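Cycloalternan-forming enzyme (PDB 5F7U) belongs to glycoside hydrolase family 31, combines a TIM-barrel domain with beta-rich domains including a family 6 carbohydrate-binding module, and binds glycan in several pockets. Local coordinates at residues Trp363-Trp374 with Ile392-Gln401; Ser996-Tyr1007 with Val1043-Ile1054. The protein carries 1 engineered substitution. One frame throughout, in Å; residues are numbered along the deposited sequence.

How the interactions relate
The two interactions lie in different domains of one chain and do not touch. Their centres are 58 Å apart, and their nearest atoms are about 42 Å apart. Interaction 1 pairs two neighbouring parallel strands of the family 31 TIM barrel. Interaction 2 comes later in the chain, in the family 6 carbohydrate-binding module, and pairs antiparallel strands. Interaction 1 meets two glucose units and interaction 2 meets one. In interaction 1, Asn-372, Glu-400 and Gln-401 line the barrel's glycan pocket, and the backbone O of Glu-373 binds a magnesium ion. In interaction 2, Val-999, Glu-1000, Ala-1052 and Gly-1053 belong to a separate glycan pocket. In both, loop residues next to a strand pair touch sugar.

Interaction 1 (Trp363-Trp374 with Ile392-Gln401); sequences WAFGLWMSANEW and IPATGFVLEQ. With MG (magnesium ion), chain J; GLC (alpha-D-glucopyranose), chain F; GLC (alpha-D-glucopyranose), chain B.
Met-369 and Phe-397 pair on the parallel strands 367-369 and 396-399, the first two of the TIM barrel. Helix 377-389 forms the beta-alpha-beta crossover. Among the backbone bonds, Met-369 N donates to Gly-396 O (2.8 Å) and Val-398 N to Met-369 O (2.9 Å). Leu-367 O accepts from Thr-395 N and Gly-396 N. Thr-395 OG1 donates to a lone pair of Trp-363 O in the carbonyl plane (2.7 Å). With chi1 at 59°, between N and C, OG1 points at this oxygen.

Apolar groups pack both sheet faces. On one, Met-369 CG meets Ala-394 CB at 3.6 Å, and Met-369 CE reaches Phe-397 CD2 at 3.9 Å. Trp-374 CZ3 lies over a face of Phe-397, 3.7 Å from CZ; the ring planes are 22° apart and slid aside. On the other, Gly-396 CA lies over one face of Trp-368, toward the rim, beside Trp-363 CZ3, and Val-398 CG2 meets its edge at CE3 (3.7 Å).

Polar groups hold the sugar end. Asn-372 ND2 donates to the anti side of Glu-400 OE1 at 2.8 Å and to O5 of the chain F glucose. O4 of the chain B glucose donates to Glu-400 OE1, and OE2 forms a salt bridge with Lys-535. Gln-401 NE2 donates to Asn-372 O. Glu-373 O binds magnesium with Asp-375 and Asp-379. The amide and carboxylate thus fix each other while each grips a sugar.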
loop_
_atom_site.group_PDB
_atom_site.type_symbol
_atom_site.label_atom_id
_atom_site.label_comp_id
_atom_site.label_asym_id
_atom_site.label_seq_id
_atom_site.Cartn_x
_atom_site.Cartn_y
_atom_site.Cartn_z
ATOM N N TRP A 363 -16.980 6.723 -5.166
ATOM C CA TRP A 363 -17.636 5.603 -4.483
ATOM C C TRP A 363 -16.700 4.497 -4.026
ATOM O O TRP A 363 -16.975 3.828 -3.037
ATOM C CB TRP A 363 -18.797 5.021 -5.300
ATOM C CG TRP A 363 -18.446 4.130 -6.478
ATOM C CD1 TRP A 363 -18.405 4.499 -7.803
ATOM C CD2 TRP A 363 -18.139 2.723 -6.442
ATOM N NE1 TRP A 363 -18.078 3.417 -8.582
ATOM C CE2 TRP A 363 -17.924 2.310 -7.783
ATOM C CE3 TRP A 363 -18.041 1.770 -5.412
ATOM C CZ2 TRP A 363 -17.604 0.981 -8.121
ATOM C CZ3 TRP A 363 -17.717 0.440 -5.745
ATOM C CH2 TRP A 363 -17.502 0.063 -7.100
ATOM N N ALA A 364 -15.578 4.336 -4.723
ATOM C CA ALA A 364 -14.590 3.350 -4.317
ATOM C C ALA A 364 -13.993 3.639 -2.929
ATOM O O ALA A 364 -13.459 2.726 -2.294
ATOM C CB ALA A 364 -13.500 3.234 -5.379
ATOM N N PHE A 365 -14.120 4.884 -2.466
ATOM C CA PHE A 365 -13.526 5.337 -1.191
ATOM C C PHE A 365 -14.473 5.370 0.006
ATOM O O PHE A 365 -14.084 5.804 1.098
ATOM C CB PHE A 365 -12.791 6.660 -1.432
ATOM C CG PHE A 365 -11.680 6.488 -2.412
ATOM C CD1 PHE A 365 -10.454 5.964 -1.995
ATOM C CD2 PHE A 365 -11.895 6.727 -3.773
ATOM C CE1 PHE A 365 -9.436 5.705 -2.914
ATOM C CE2 PHE A 365 -10.890 6.475 -4.699
ATOM C CZ PHE A 365 -9.653 5.971 -4.270
ATOM N N GLY A 366 -15.709 4.908 -0.196
ATOM C CA GLY A 366 -16.623 4.674 0.920
ATOM C C GLY A 366 -16.525 3.229 1.402
ATOM O O GLY A 366 -15.656 2.456 0.940
ATOM N N LEU A 367 -17.423 2.828 2.299
ATOM C CA LEU A 367 -17.334 1.472 2.834
ATOM C C LEU A 367 -17.801 0.434 1.801
ATOM O O LEU A 367 -18.855 0.616 1.183
ATOM C CB LEU A 367 -18.186 1.323 4.096
ATOM C CG LEU A 367 -18.352 -0.081 4.714
ATOM C CD1 LEU A 367 -17.004 -0.614 5.210
ATOM C CD2 LEU A 367 -19.373 0.006 5.854
ATOM N N TRP A 368 -17.015 -0.639 1.664
ATOM C CA TRP A 368 -17.405 -1.813 0.891
ATOM C C TRP A 368 -17.920 -2.911 1.799
ATOM O O TRP A 368 -17.249 -3.258 2.764
ATOM C CB TRP A 368 -16.215 -2.392 0.141
ATOM C CG TRP A 368 -15.662 -1.545 -0.947
ATOM C CD1 TRP A 368 -15.035 -0.338 -0.814
ATOM C CD2 TRP A 368 -15.631 -1.876 -2.339
ATOM N NE1 TRP A 368 -14.623 0.117 -2.065
ATOM C CE2 TRP A 368 -14.992 -0.805 -3.012
ATOM C CE3 TRP A 368 -16.107 -2.964 -3.090
ATOM C CZ2 TRP A 368 -14.789 -0.795 -4.398
ATOM C CZ3 TRP A 368 -15.915 -2.942 -4.504
ATOM C CH2 TRP A 368 -15.250 -1.863 -5.125
ATOM N N MET A 369 -19.096 -3.462 1.469
ATOM C CA MET A 369 -19.679 -4.607 2.214
ATOM C C MET A 369 -19.549 -5.884 1.416
ATOM O O MET A 369 -19.862 -5.916 0.228
ATOM C CB MET A 369 -21.169 -4.368 2.473
ATOM C CG MET A 369 -21.444 -2.992 3.059
ATOM S SD MET A 369 -23.023 -2.908 3.930
ATOM C CE MET A 369 -24.153 -3.467 2.652
ATOM N N SER A 370 -19.139 -6.957 2.079
ATOM C CA SER A 370 -18.889 -8.221 1.383
ATOM C C SER A 370 -19.078 -9.356 2.383
ATOM O O SER A 370 -18.821 -9.164 3.568
ATOM C CB SER A 370 -17.463 -8.234 0.822
ATOM O OG SER A 370 -17.151 -9.481 0.204
ATOM N N ALA A 371 -19.500 -10.523 1.895
ATOM C CA ALA A 371 -19.550 -11.767 2.689
ATOM C C ALA A 371 -19.738 -12.915 1.735
ATOM O O ALA A 371 -20.694 -12.921 0.942
ATOM C CB ALA A 371 -20.689 -11.747 3.716
ATOM N N ASN A 372 -18.850 -13.907 1.814
ATOM C CA ASN A 372 -18.979 -15.045 0.917
ATOM C C ASN A 372 -20.325 -15.753 1.081
ATOM O O ASN A 372 -20.837 -16.327 0.114
ATOM C CB ASN A 372 -17.825 -16.035 1.099
ATOM C CG ASN A 372 -17.802 -17.089 0.017
ATOM O OD1 ASN A 372 -18.256 -18.230 0.238
ATOM N ND2 ASN A 372 -17.310 -16.720 -1.167
ATOM N N GLU A 373 -20.895 -15.711 2.287
ATOM C CA GLU A 373 -22.183 -16.374 2.556
ATOM C C GLU A 373 -23.420 -15.793 1.840
ATOM O O GLU A 373 -24.475 -16.445 1.807
ATOM C CB GLU A 373 -22.444 -16.483 4.061
ATOM C CG GLU A 373 -22.724 -15.160 4.762
ATOM C CD GLU A 373 -22.684 -15.301 6.277
ATOM O OE1 GLU A 373 -21.583 -15.510 6.849
ATOM O OE2 GLU A 373 -23.773 -15.188 6.904
ATOM N N TRP A 374 -23.294 -14.573 1.312
ATOM C CA TRP A 374 -24.387 -13.957 0.559
ATOM C C TRP A 374 -24.498 -14.662 -0.786
ATOM O O TRP A 374 -23.617 -14.526 -1.654
ATOM C CB TRP A 374 -24.129 -12.464 0.371
ATOM C CG TRP A 374 -24.108 -11.693 1.657
ATOM C CD1 TRP A 374 -24.604 -12.089 2.886
ATOM C CD2 TRP A 374 -23.580 -10.381 1.841
ATOM N NE1 TRP A 374 -24.391 -11.089 3.821
ATOM C CE2 TRP A 374 -23.787 -10.029 3.201
ATOM C CE3 TRP A 374 -22.944 -9.460 0.986
ATOM C CZ2 TRP A 374 -23.353 -8.805 3.735
ATOM C CZ3 TRP A 374 -22.532 -8.223 1.524
ATOM C CH2 TRP A 374 -22.740 -7.920 2.874
ATOM N N ILE A 392 -25.821 2.693 8.178
ATOM C CA ILE A 392 -24.501 2.392 7.615
ATOM C C ILE A 392 -24.548 2.767 6.125
ATOM O O ILE A 392 -24.971 1.953 5.294
ATOM C CB ILE A 392 -24.103 0.901 7.831
ATOM C CG1 ILE A 392 -24.198 0.476 9.305
ATOM C CG2 ILE A 392 -22.724 0.610 7.222
ATOM C CD1 ILE A 392 -23.258 1.208 10.268
ATOM N N PRO A 393 -24.115 3.997 5.783
ATOM C CA PRO A 393 -24.183 4.473 4.404
ATOM C C PRO A 393 -22.987 3.982 3.556
ATOM O O PRO A 393 -22.178 4.768 3.059
ATOM C CB PRO A 393 -24.199 5.986 4.587
ATOM C CG PRO A 393 -23.299 6.191 5.767
ATOM C CD PRO A 393 -23.673 5.073 6.695
ATOM N N ALA A 394 -22.921 2.673 3.356
ATOM C CA ALA A 394 -21.871 2.070 2.557
ATOM C C ALA A 394 -22.037 2.474 1.090
ATOM O O ALA A 394 -23.126 2.911 0.675
ATOM C CB ALA A 394 -21.914 0.545 2.704
ATOM N N THR A 395 -20.962 2.334 0.308
ATOM C CA THR A 395 -21.017 2.668 -1.124
ATOM C C THR A 395 -20.638 1.519 -2.048
ATOM O O THR A 395 -20.907 1.579 -3.252
ATOM C CB THR A 395 -20.135 3.879 -1.464
ATOM O OG1 THR A 395 -18.783 3.599 -1.092
ATOM C CG2 THR A 395 -20.644 5.135 -0.738
ATOM N N GLY A 396 -19.995 0.488 -1.494
ATOM C CA GLY A 396 -19.560 -0.654 -2.301
ATOM C C GLY A 396 -20.174 -1.948 -1.809
ATOM O O GLY A 396 -20.431 -2.110 -0.622
ATOM N N PHE A 397 -20.408 -2.878 -2.736
ATOM C CA PHE A 397 -21.094 -4.130 -2.427
ATOM C C PHE A 397 -20.447 -5.223 -3.270
ATOM O O PHE A 397 -20.228 -5.044 -4.477
ATOM C CB PHE A 397 -22.595 -4.017 -2.743
ATOM C CG PHE A 397 -23.437 -5.099 -2.111
ATOM C CD1 PHE A 397 -23.506 -6.378 -2.661
ATOM C CD2 PHE A 397 -24.206 -4.819 -0.978
ATOM C CE1 PHE A 397 -24.276 -7.375 -2.058
ATOM C CE2 PHE A 397 -24.988 -5.809 -0.372
ATOM C CZ PHE A 397 -25.029 -7.088 -0.912
ATOM N N VAL A 398 -20.103 -6.337 -2.644
ATOM C CA VAL A 398 -19.430 -7.403 -3.385
ATOM C C VAL A 398 -20.290 -8.654 -3.321
ATOM O O VAL A 398 -20.809 -8.977 -2.252
ATOM C CB VAL A 398 -18.033 -7.736 -2.795
ATOM C CG1 VAL A 398 -17.340 -8.834 -3.621
ATOM C CG2 VAL A 398 -17.146 -6.484 -2.707
ATOM N N LEU A 399 -20.440 -9.343 -4.458
ATOM C CA LEU A 399 -21.007 -10.695 -4.455
ATOM C C LEU A 399 -19.972 -11.686 -4.933
ATOM O O LEU A 399 -19.400 -11.514 -6.006
ATOM C CB LEU A 399 -22.259 -10.804 -5.343
ATOM C CG LEU A 399 -23.557 -10.269 -4.743
ATOM C CD1 LEU A 399 -24.636 -10.464 -5.792
ATOM C CD2 LEU A 399 -23.910 -11.040 -3.473
ATOM N N GLU A 400 -19.762 -12.731 -4.139
ATOM C CA GLU A 400 -18.864 -13.806 -4.505
ATOM C C GLU A 400 -19.618 -15.038 -4.928
ATOM O O GLU A 400 -19.358 -15.583 -6.018
ATOM C CB GLU A 400 -17.910 -14.135 -3.355
ATOM C CG GLU A 400 -16.983 -12.981 -3.023
ATOM C CD GLU A 400 -15.801 -13.384 -2.175
ATOM O OE1 GLU A 400 -15.917 -14.351 -1.377
ATOM O OE2 GLU A 400 -14.746 -12.721 -2.313
ATOM N N GLN A 401 -20.558 -15.464 -4.088
ATOM C CA GLN A 401 -21.288 -16.703 -4.297
ATOM C C GLN A 401 -22.545 -16.434 -5.152
ATOM O O GLN A 401 -23.692 -16.678 -4.742
ATOM C CB GLN A 401 -21.600 -17.339 -2.941
ATOM C CG GLN A 401 -21.846 -18.830 -3.033
ATOM C CD GLN A 401 -22.123 -19.525 -1.718
ATOM O OE1 GLN A 401 -22.545 -20.674 -1.747
ATOM N NE2 GLN A 401 -21.936 -18.852 -0.582
HETATM MG MG MG J . -26.456 -17.355 2.096
HETATM C C1 GLC F . -14.850 -19.159 -2.480
HETATM C C2 GLC F . -14.555 -20.639 -2.761
HETATM C C3 GLC F . -14.641 -20.951 -4.260
HETATM C C4 GLC F . -15.961 -20.459 -4.854
HETATM C C5 GLC F . -16.091 -18.958 -4.557
HETATM C C6 GLC F . -17.325 -18.295 -5.153
HETATM O O2 GLC F . -13.238 -20.968 -2.313
HETATM O O3 GLC F . -14.500 -22.360 -4.481
HETATM O O4 GLC F . -15.963 -20.710 -6.264
HETATM O O5 GLC F . -16.068 -18.749 -3.130
HETATM O O6 GLC F . -18.485 -18.770 -4.462
HETATM C C1 GLC B . -10.254 -16.332 -2.286
HETATM C C2 GLC B . -10.282 -14.859 -1.820
HETATM C C3 GLC B . -11.367 -14.581 -0.760
HETATM C C4 GLC B . -12.734 -15.085 -1.251
HETATM C C5 GLC B . -12.631 -16.490 -1.862
HETATM C C6 GLC B . -13.922 -16.968 -2.507
HETATM O O2 GLC B . -8.969 -14.429 -1.447
HETATM O O3 GLC B . -11.470 -13.176 -0.470
HETATM O O4 GLC B . -13.672 -15.107 -0.159
HETATM O O5 GLC B . -11.560 -16.631 -2.819
HETATM O O6 GLC B . -13.706 -18.351 -2.851
HETATM O O HOH W 1 -19.401 4.718 2.918
HETATM O O HOH W 2 -21.105 -13.462 -1.811
HETATM O O HOH W 3 -19.275 -10.965 -0.952
HETATM O O HOH W 4 -26.463 -16.415 4.224
HETATM O O HOH W 5 -28.438 -18.091 2.659
HETATM O O HOH W 6 -25.172 -19.284 2.278
#

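Interaction 2 (Ser996-Tyr1007 with Val1043-Ile1054); sequences SAGVEDATRTVY and VFDFEADDTAGI. With GLC (alpha-D-glucopyranose), chain D.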
loop_
_atom_site.group_PDB
_atom_site.type_symbol
_atom_site.label_atom_id
_atom_site.label_comp_id
_atom_site.label_asym_id
_atom_site.label_seq_id
_atom_site.Cartn_x
_atom_site.Cartn_y
_atom_site.Cartn_z
ATOM N N SER A 996 -9.275 30.828 37.769
ATOM C CA SER A 996 -10.185 31.456 38.716
ATOM C C SER A 996 -9.599 31.313 40.123
ATOM O O SER A 996 -8.934 30.320 40.433
ATOM C CB SER A 996 -11.566 30.818 38.612
ATOM O OG SER A 996 -12.501 31.490 39.430
ATOM N N ALA A 997 -9.821 32.324 40.960
ATOM C CA ALA A 997 -9.331 32.323 42.330
ATOM C C ALA A 997 -10.399 32.994 43.161
ATOM O O ALA A 997 -10.293 34.169 43.499
ATOM C CB ALA A 997 -7.994 33.063 42.430
ATOM N N GLY A 998 -11.445 32.226 43.452
ATOM C CA GLY A 998 -12.663 32.727 44.092
ATOM C C GLY A 998 -12.565 33.177 45.534
ATOM O O GLY A 998 -13.440 33.914 45.996
ATOM N N VAL A 999 -11.523 32.753 46.253
ATOM C CA VAL A 999 -11.419 33.066 47.695
ATOM C C VAL A 999 -10.431 34.204 47.984
ATOM O O VAL A 999 -10.748 35.110 48.755
ATOM C CB VAL A 999 -11.098 31.811 48.558
ATOM C CG1 VAL A 999 -10.887 32.165 50.030
ATOM C CG2 VAL A 999 -12.203 30.775 48.432
ATOM N N GLU A 1000 -9.254 34.159 47.348
ATOM C CA GLU A 1000 -8.128 35.039 47.710
ATOM C C GLU A 1000 -7.030 35.024 46.638
ATOM O O GLU A 1000 -6.968 34.091 45.830
ATOM C CB GLU A 1000 -7.534 34.595 49.055
ATOM C CG GLU A 1000 -7.098 33.128 49.055
ATOM C CD GLU A 1000 -6.597 32.620 50.392
ATOM O OE1 GLU A 1000 -6.666 31.389 50.602
ATOM O OE2 GLU A 1000 -6.134 33.428 51.226
ATOM N N ASP A 1001 -6.164 36.048 46.661
ATOM C CA ASP A 1001 -4.954 36.102 45.811
ATOM C C ASP A 1001 -4.159 34.813 45.912
ATOM O O ASP A 1001 -3.987 34.253 46.999
ATOM C CB ASP A 1001 -4.028 37.260 46.223
ATOM C CG ASP A 1001 -4.596 38.627 45.902
ATOM O OD1 ASP A 1001 -5.676 38.726 45.284
ATOM O OD2 ASP A 1001 -3.951 39.628 46.288
ATOM N N ALA A 1002 -3.669 34.346 44.773
ATOM C CA ALA A 1002 -2.877 33.133 44.742
ATOM C C ALA A 1002 -1.521 33.402 44.115
ATOM O O ALA A 1002 -1.340 34.414 43.415
ATOM C CB ALA A 1002 -3.608 32.057 43.961
ATOM N N THR A 1003 -0.569 32.513 44.390
ATOM C CA THR A 1003 0.697 32.472 43.639
ATOM C C THR A 1003 1.022 31.046 43.218
ATOM O O THR A 1003 0.690 30.081 43.921
ATOM C CB THR A 1003 1.921 33.037 44.414
ATOM O OG1 THR A 1003 2.208 32.198 45.534
ATOM C CG2 THR A 1003 1.699 34.472 44.904
ATOM N N ARG A 1004 1.658 30.931 42.053
ATOM C CA ARG A 1004 2.217 29.661 41.570
ATOM C C ARG A 1004 3.627 29.882 41.042
ATOM O O ARG A 1004 4.011 30.999 40.693
ATOM C CB ARG A 1004 1.340 29.027 40.483
ATOM C CG ARG A 1004 -0.042 28.570 40.937
ATOM C CD ARG A 1004 0.013 27.379 41.888
ATOM N NE ARG A 1004 -1.332 26.925 42.247
ATOM C CZ ARG A 1004 -2.119 27.500 43.159
ATOM N NH1 ARG A 1004 -3.320 26.985 43.403
ATOM N NH2 ARG A 1004 -1.721 28.580 43.838
ATOM N N THR A 1005 4.400 28.804 40.998
ATOM C CA THR A 1005 5.769 28.865 40.526
ATOM C C THR A 1005 5.776 28.228 39.147
ATOM O O THR A 1005 5.120 27.199 38.927
ATOM C CB THR A 1005 6.705 28.138 41.513
ATOM O OG1 THR A 1005 6.666 28.814 42.774
ATOM C CG2 THR A 1005 8.133 28.133 41.022
ATOM N N VAL A 1006 6.479 28.870 38.209
ATOM C CA VAL A 1006 6.566 28.389 36.835
ATOM C C VAL A 1006 8.036 28.147 36.486
ATOM O O VAL A 1006 8.898 28.940 36.864
ATOM C CB VAL A 1006 5.948 29.398 35.826
ATOM C CG1 VAL A 1006 5.729 28.720 34.469
ATOM C CG2 VAL A 1006 4.617 29.920 36.349
ATOM N N TYR A 1007 8.298 27.052 35.772
ATOM C CA TYR A 1007 9.622 26.758 35.231
ATOM C C TYR A 1007 9.486 26.703 33.724
ATOM O O TYR A 1007 8.650 25.949 33.197
ATOM C CB TYR A 1007 10.130 25.412 35.745
ATOM C CG TYR A 1007 10.382 25.383 37.232
ATOM C CD1 TYR A 1007 9.342 25.156 38.138
ATOM C CD2 TYR A 1007 11.673 25.579 37.734
ATOM C CE1 TYR A 1007 9.583 25.119 39.509
ATOM C CE2 TYR A 1007 11.927 25.531 39.097
ATOM C CZ TYR A 1007 10.881 25.308 39.979
ATOM O OH TYR A 1007 11.148 25.279 41.329
ATOM N N VAL A 1043 6.383 24.143 33.285
ATOM C CA VAL A 1043 5.875 23.471 34.486
ATOM C C VAL A 1043 5.327 24.496 35.467
ATOM O O VAL A 1043 6.045 25.393 35.916
ATOM C CB VAL A 1043 6.961 22.615 35.201
ATOM C CG1 VAL A 1043 6.345 21.817 36.346
ATOM C CG2 VAL A 1043 7.685 21.681 34.233
ATOM N N PHE A 1044 4.050 24.358 35.794
ATOM C CA PHE A 1044 3.449 25.106 36.891
ATOM C C PHE A 1044 3.495 24.209 38.127
ATOM O O PHE A 1044 3.123 23.036 38.062
ATOM C CB PHE A 1044 2.009 25.477 36.556
ATOM C CG PHE A 1044 1.885 26.530 35.501
ATOM C CD1 PHE A 1044 2.051 26.216 34.143
ATOM C CD2 PHE A 1044 1.560 27.838 35.855
ATOM C CE1 PHE A 1044 1.934 27.206 33.165
ATOM C CE2 PHE A 1044 1.439 28.831 34.883
ATOM C CZ PHE A 1044 1.626 28.515 33.536
ATOM N N ASP A 1045 3.976 24.776 39.226
ATOM C CA ASP A 1045 4.168 24.091 40.507
ATOM C C ASP A 1045 3.453 24.843 41.617
ATOM O O ASP A 1045 3.325 26.062 41.551
ATOM C CB ASP A 1045 5.656 24.124 40.870
ATOM C CG ASP A 1045 6.312 22.786 40.752
ATOM O OD1 ASP A 1045 5.888 21.953 39.913
ATOM O OD2 ASP A 1045 7.276 22.555 41.511
ATOM N N PHE A 1046 3.026 24.117 42.650
ATOM C CA PHE A 1046 2.692 24.748 43.929
ATOM C C PHE A 1046 3.818 24.391 44.880
ATOM O O PHE A 1046 3.978 23.235 45.256
ATOM C CB PHE A 1046 1.346 24.256 44.460
ATOM C CG PHE A 1046 0.872 24.979 45.703
ATOM C CD1 PHE A 1046 1.425 24.696 46.958
ATOM C CD2 PHE A 1046 -0.138 25.932 45.618
ATOM C CE1 PHE A 1046 0.981 25.353 48.103
ATOM C CE2 PHE A 1046 -0.589 26.594 46.759
ATOM C CZ PHE A 1046 -0.031 26.303 47.996
ATOM N N GLU A 1047 4.618 25.381 45.243
ATOM C CA GLU A 1047 5.740 25.136 46.133
ATOM C C GLU A 1047 5.476 25.691 47.524
ATOM O O GLU A 1047 4.389 26.219 47.785
ATOM C CB GLU A 1047 7.031 25.655 45.523
ATOM C CG GLU A 1047 7.397 24.829 44.305
ATOM C CD GLU A 1047 8.713 25.189 43.678
ATOM O OE1 GLU A 1047 8.980 24.618 42.602
ATOM O OE2 GLU A 1047 9.469 26.022 44.230
ATOM N N ALA A 1048 6.455 25.542 48.419
ATOM C CA ALA A 1048 6.287 25.937 49.823
ATOM C C ALA A 1048 5.946 27.424 50.008
ATOM O O ALA A 1048 5.163 27.772 50.890
ATOM C CB ALA A 1048 7.507 25.542 50.646
ATOM N N ASP A 1049 6.505 28.285 49.157
ATOM C CA ASP A 1049 6.209 29.718 49.213
ATOM C C ASP A 1049 5.036 30.144 48.303
ATOM O O ASP A 1049 4.881 31.328 47.993
ATOM C CB ASP A 1049 7.483 30.554 48.963
ATOM C CG ASP A 1049 8.072 30.369 47.566
ATOM O OD1 ASP A 1049 7.677 29.446 46.808
ATOM O OD2 ASP A 1049 8.961 31.174 47.214
ATOM N N ASP A 1050 4.226 29.177 47.874
ATOM C CA ASP A 1050 3.020 29.472 47.122
ATOM C C ASP A 1050 1.781 29.424 48.006
ATOM O O ASP A 1050 1.816 28.895 49.124
ATOM C CB ASP A 1050 2.891 28.548 45.904
ATOM C CG ASP A 1050 3.831 28.934 44.788
ATOM O OD1 ASP A 1050 3.936 30.142 44.489
ATOM O OD2 ASP A 1050 4.452 28.026 44.199
ATOM N N THR A 1051 0.692 29.994 47.505
ATOM C CA THR A 1051 -0.506 30.135 48.315
ATOM C C THR A 1051 -1.811 30.034 47.518
ATOM O O THR A 1051 -1.859 30.385 46.332
ATOM C CB THR A 1051 -0.431 31.396 49.233
ATOM O OG1 THR A 1051 -1.387 31.274 50.289
ATOM C CG2 THR A 1051 -0.677 32.685 48.475
ATOM N N ALA A 1052 -2.839 29.501 48.189
ATOM C CA ALA A 1052 -4.244 29.550 47.765
ATOM C C ALA A 1052 -4.616 28.626 46.618
ATOM O O ALA A 1052 -3.785 28.275 45.777
ATOM C CB ALA A 1052 -4.692 30.980 47.474
ATOM N N GLY A 1053 -5.887 28.226 46.610
ATOM C CA GLY A 1053 -6.426 27.399 45.545
ATOM C C GLY A 1053 -6.807 28.223 44.338
ATOM O O GLY A 1053 -7.238 29.376 44.470
ATOM N N ILE A 1054 -6.626 27.621 43.159
ATOM C CA ILE A 1054 -7.061 28.201 41.893
ATOM C C ILE A 1054 -7.721 27.111 41.053
ATOM O O ILE A 1054 -7.492 25.922 41.285
ATOM C CB ILE A 1054 -5.896 28.845 41.071
ATOM C CG1 ILE A 1054 -4.947 27.791 40.457
ATOM C CG2 ILE A 1054 -5.126 29.852 41.901
ATOM C CD1 ILE A 1054 -3.967 28.348 39.432
HETATM C C1 GLC D . -9.215 25.324 47.760
HETATM C C2 GLC D . -9.199 24.803 49.202
HETATM C C3 GLC D . -10.033 25.714 50.120
HETATM C C4 GLC D . -9.602 27.184 49.999
HETATM C C5 GLC D . -9.497 27.631 48.529
HETATM C C6 GLC D . -8.832 28.994 48.359
HETATM O O2 GLC D . -9.672 23.453 49.221
HETATM O O3 GLC D . -9.929 25.273 51.480
HETATM O O4 GLC D . -10.530 28.032 50.686
HETATM O O5 GLC D . -8.744 26.676 47.758
HETATM O O6 GLC D . -7.476 28.951 48.812
HETATM O O HOH W 7 -8.588 31.592 45.697
HETATM O O HOH W 8 2.617 33.165 47.943
#
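Thr-1005 faces Asp-1045, and Tyr-1007 faces Val-1043, as antiparallel hydrogen-bonded pairs of strands 1002-1008 and 1039-1045, with Asp-1045 N donating to Thr-1005 O at 2.7 Å. These are neighbouring strands in the beta-sandwich of the family 6 carbohydrate-binding module. Between the pairs, Val-1006 and Phe-1044 lie side by side on the buried face. Val-1006 CG1 makes a CH-pi contact over the phenyl face, 4.2 Å from its centroid.

From its strand, Arg-1004 reaches the loop residues 1051-1053. Its NH1 and NH2 both donate to Ala-1052 O, at 2.7 and 2.8 Å. A bend at chi2 (-68°) turns the chain toward this carbonyl. NH2 also bonds Thr-1003 O, within its own strand. The edge of Phe-1046 presses on one guanidinium face through CD2, with planes 76° apart. Ile-1054 covers the opposite face, and Phe-969 adds a cation-pi contact.

Asp-1050 joins the turn 1047-1050 to the strand. Thr-1003 OG1 donates to the anti lone pair of its OD1 (2.9 Å). Thr-1005 OG1 meets OD2 on the syn side (2.7 Å), and Glu-1047 N takes the anti lone pair of OD2. Both carboxylate oxygens are thus held; OD1 also accepts from Gln-1014 NE2. Further along, Tyr-1007 OH donates to the syn lone pair of Glu-1047 OE1 at 2.6 Å.

At the glycan pocket, O6 of the chain D glucose donates to Glu-1000 OE1 and accepts a nearly straight bond from Gly-1053 N, 2.8 Å long with an angle of 175° at the hydrogen.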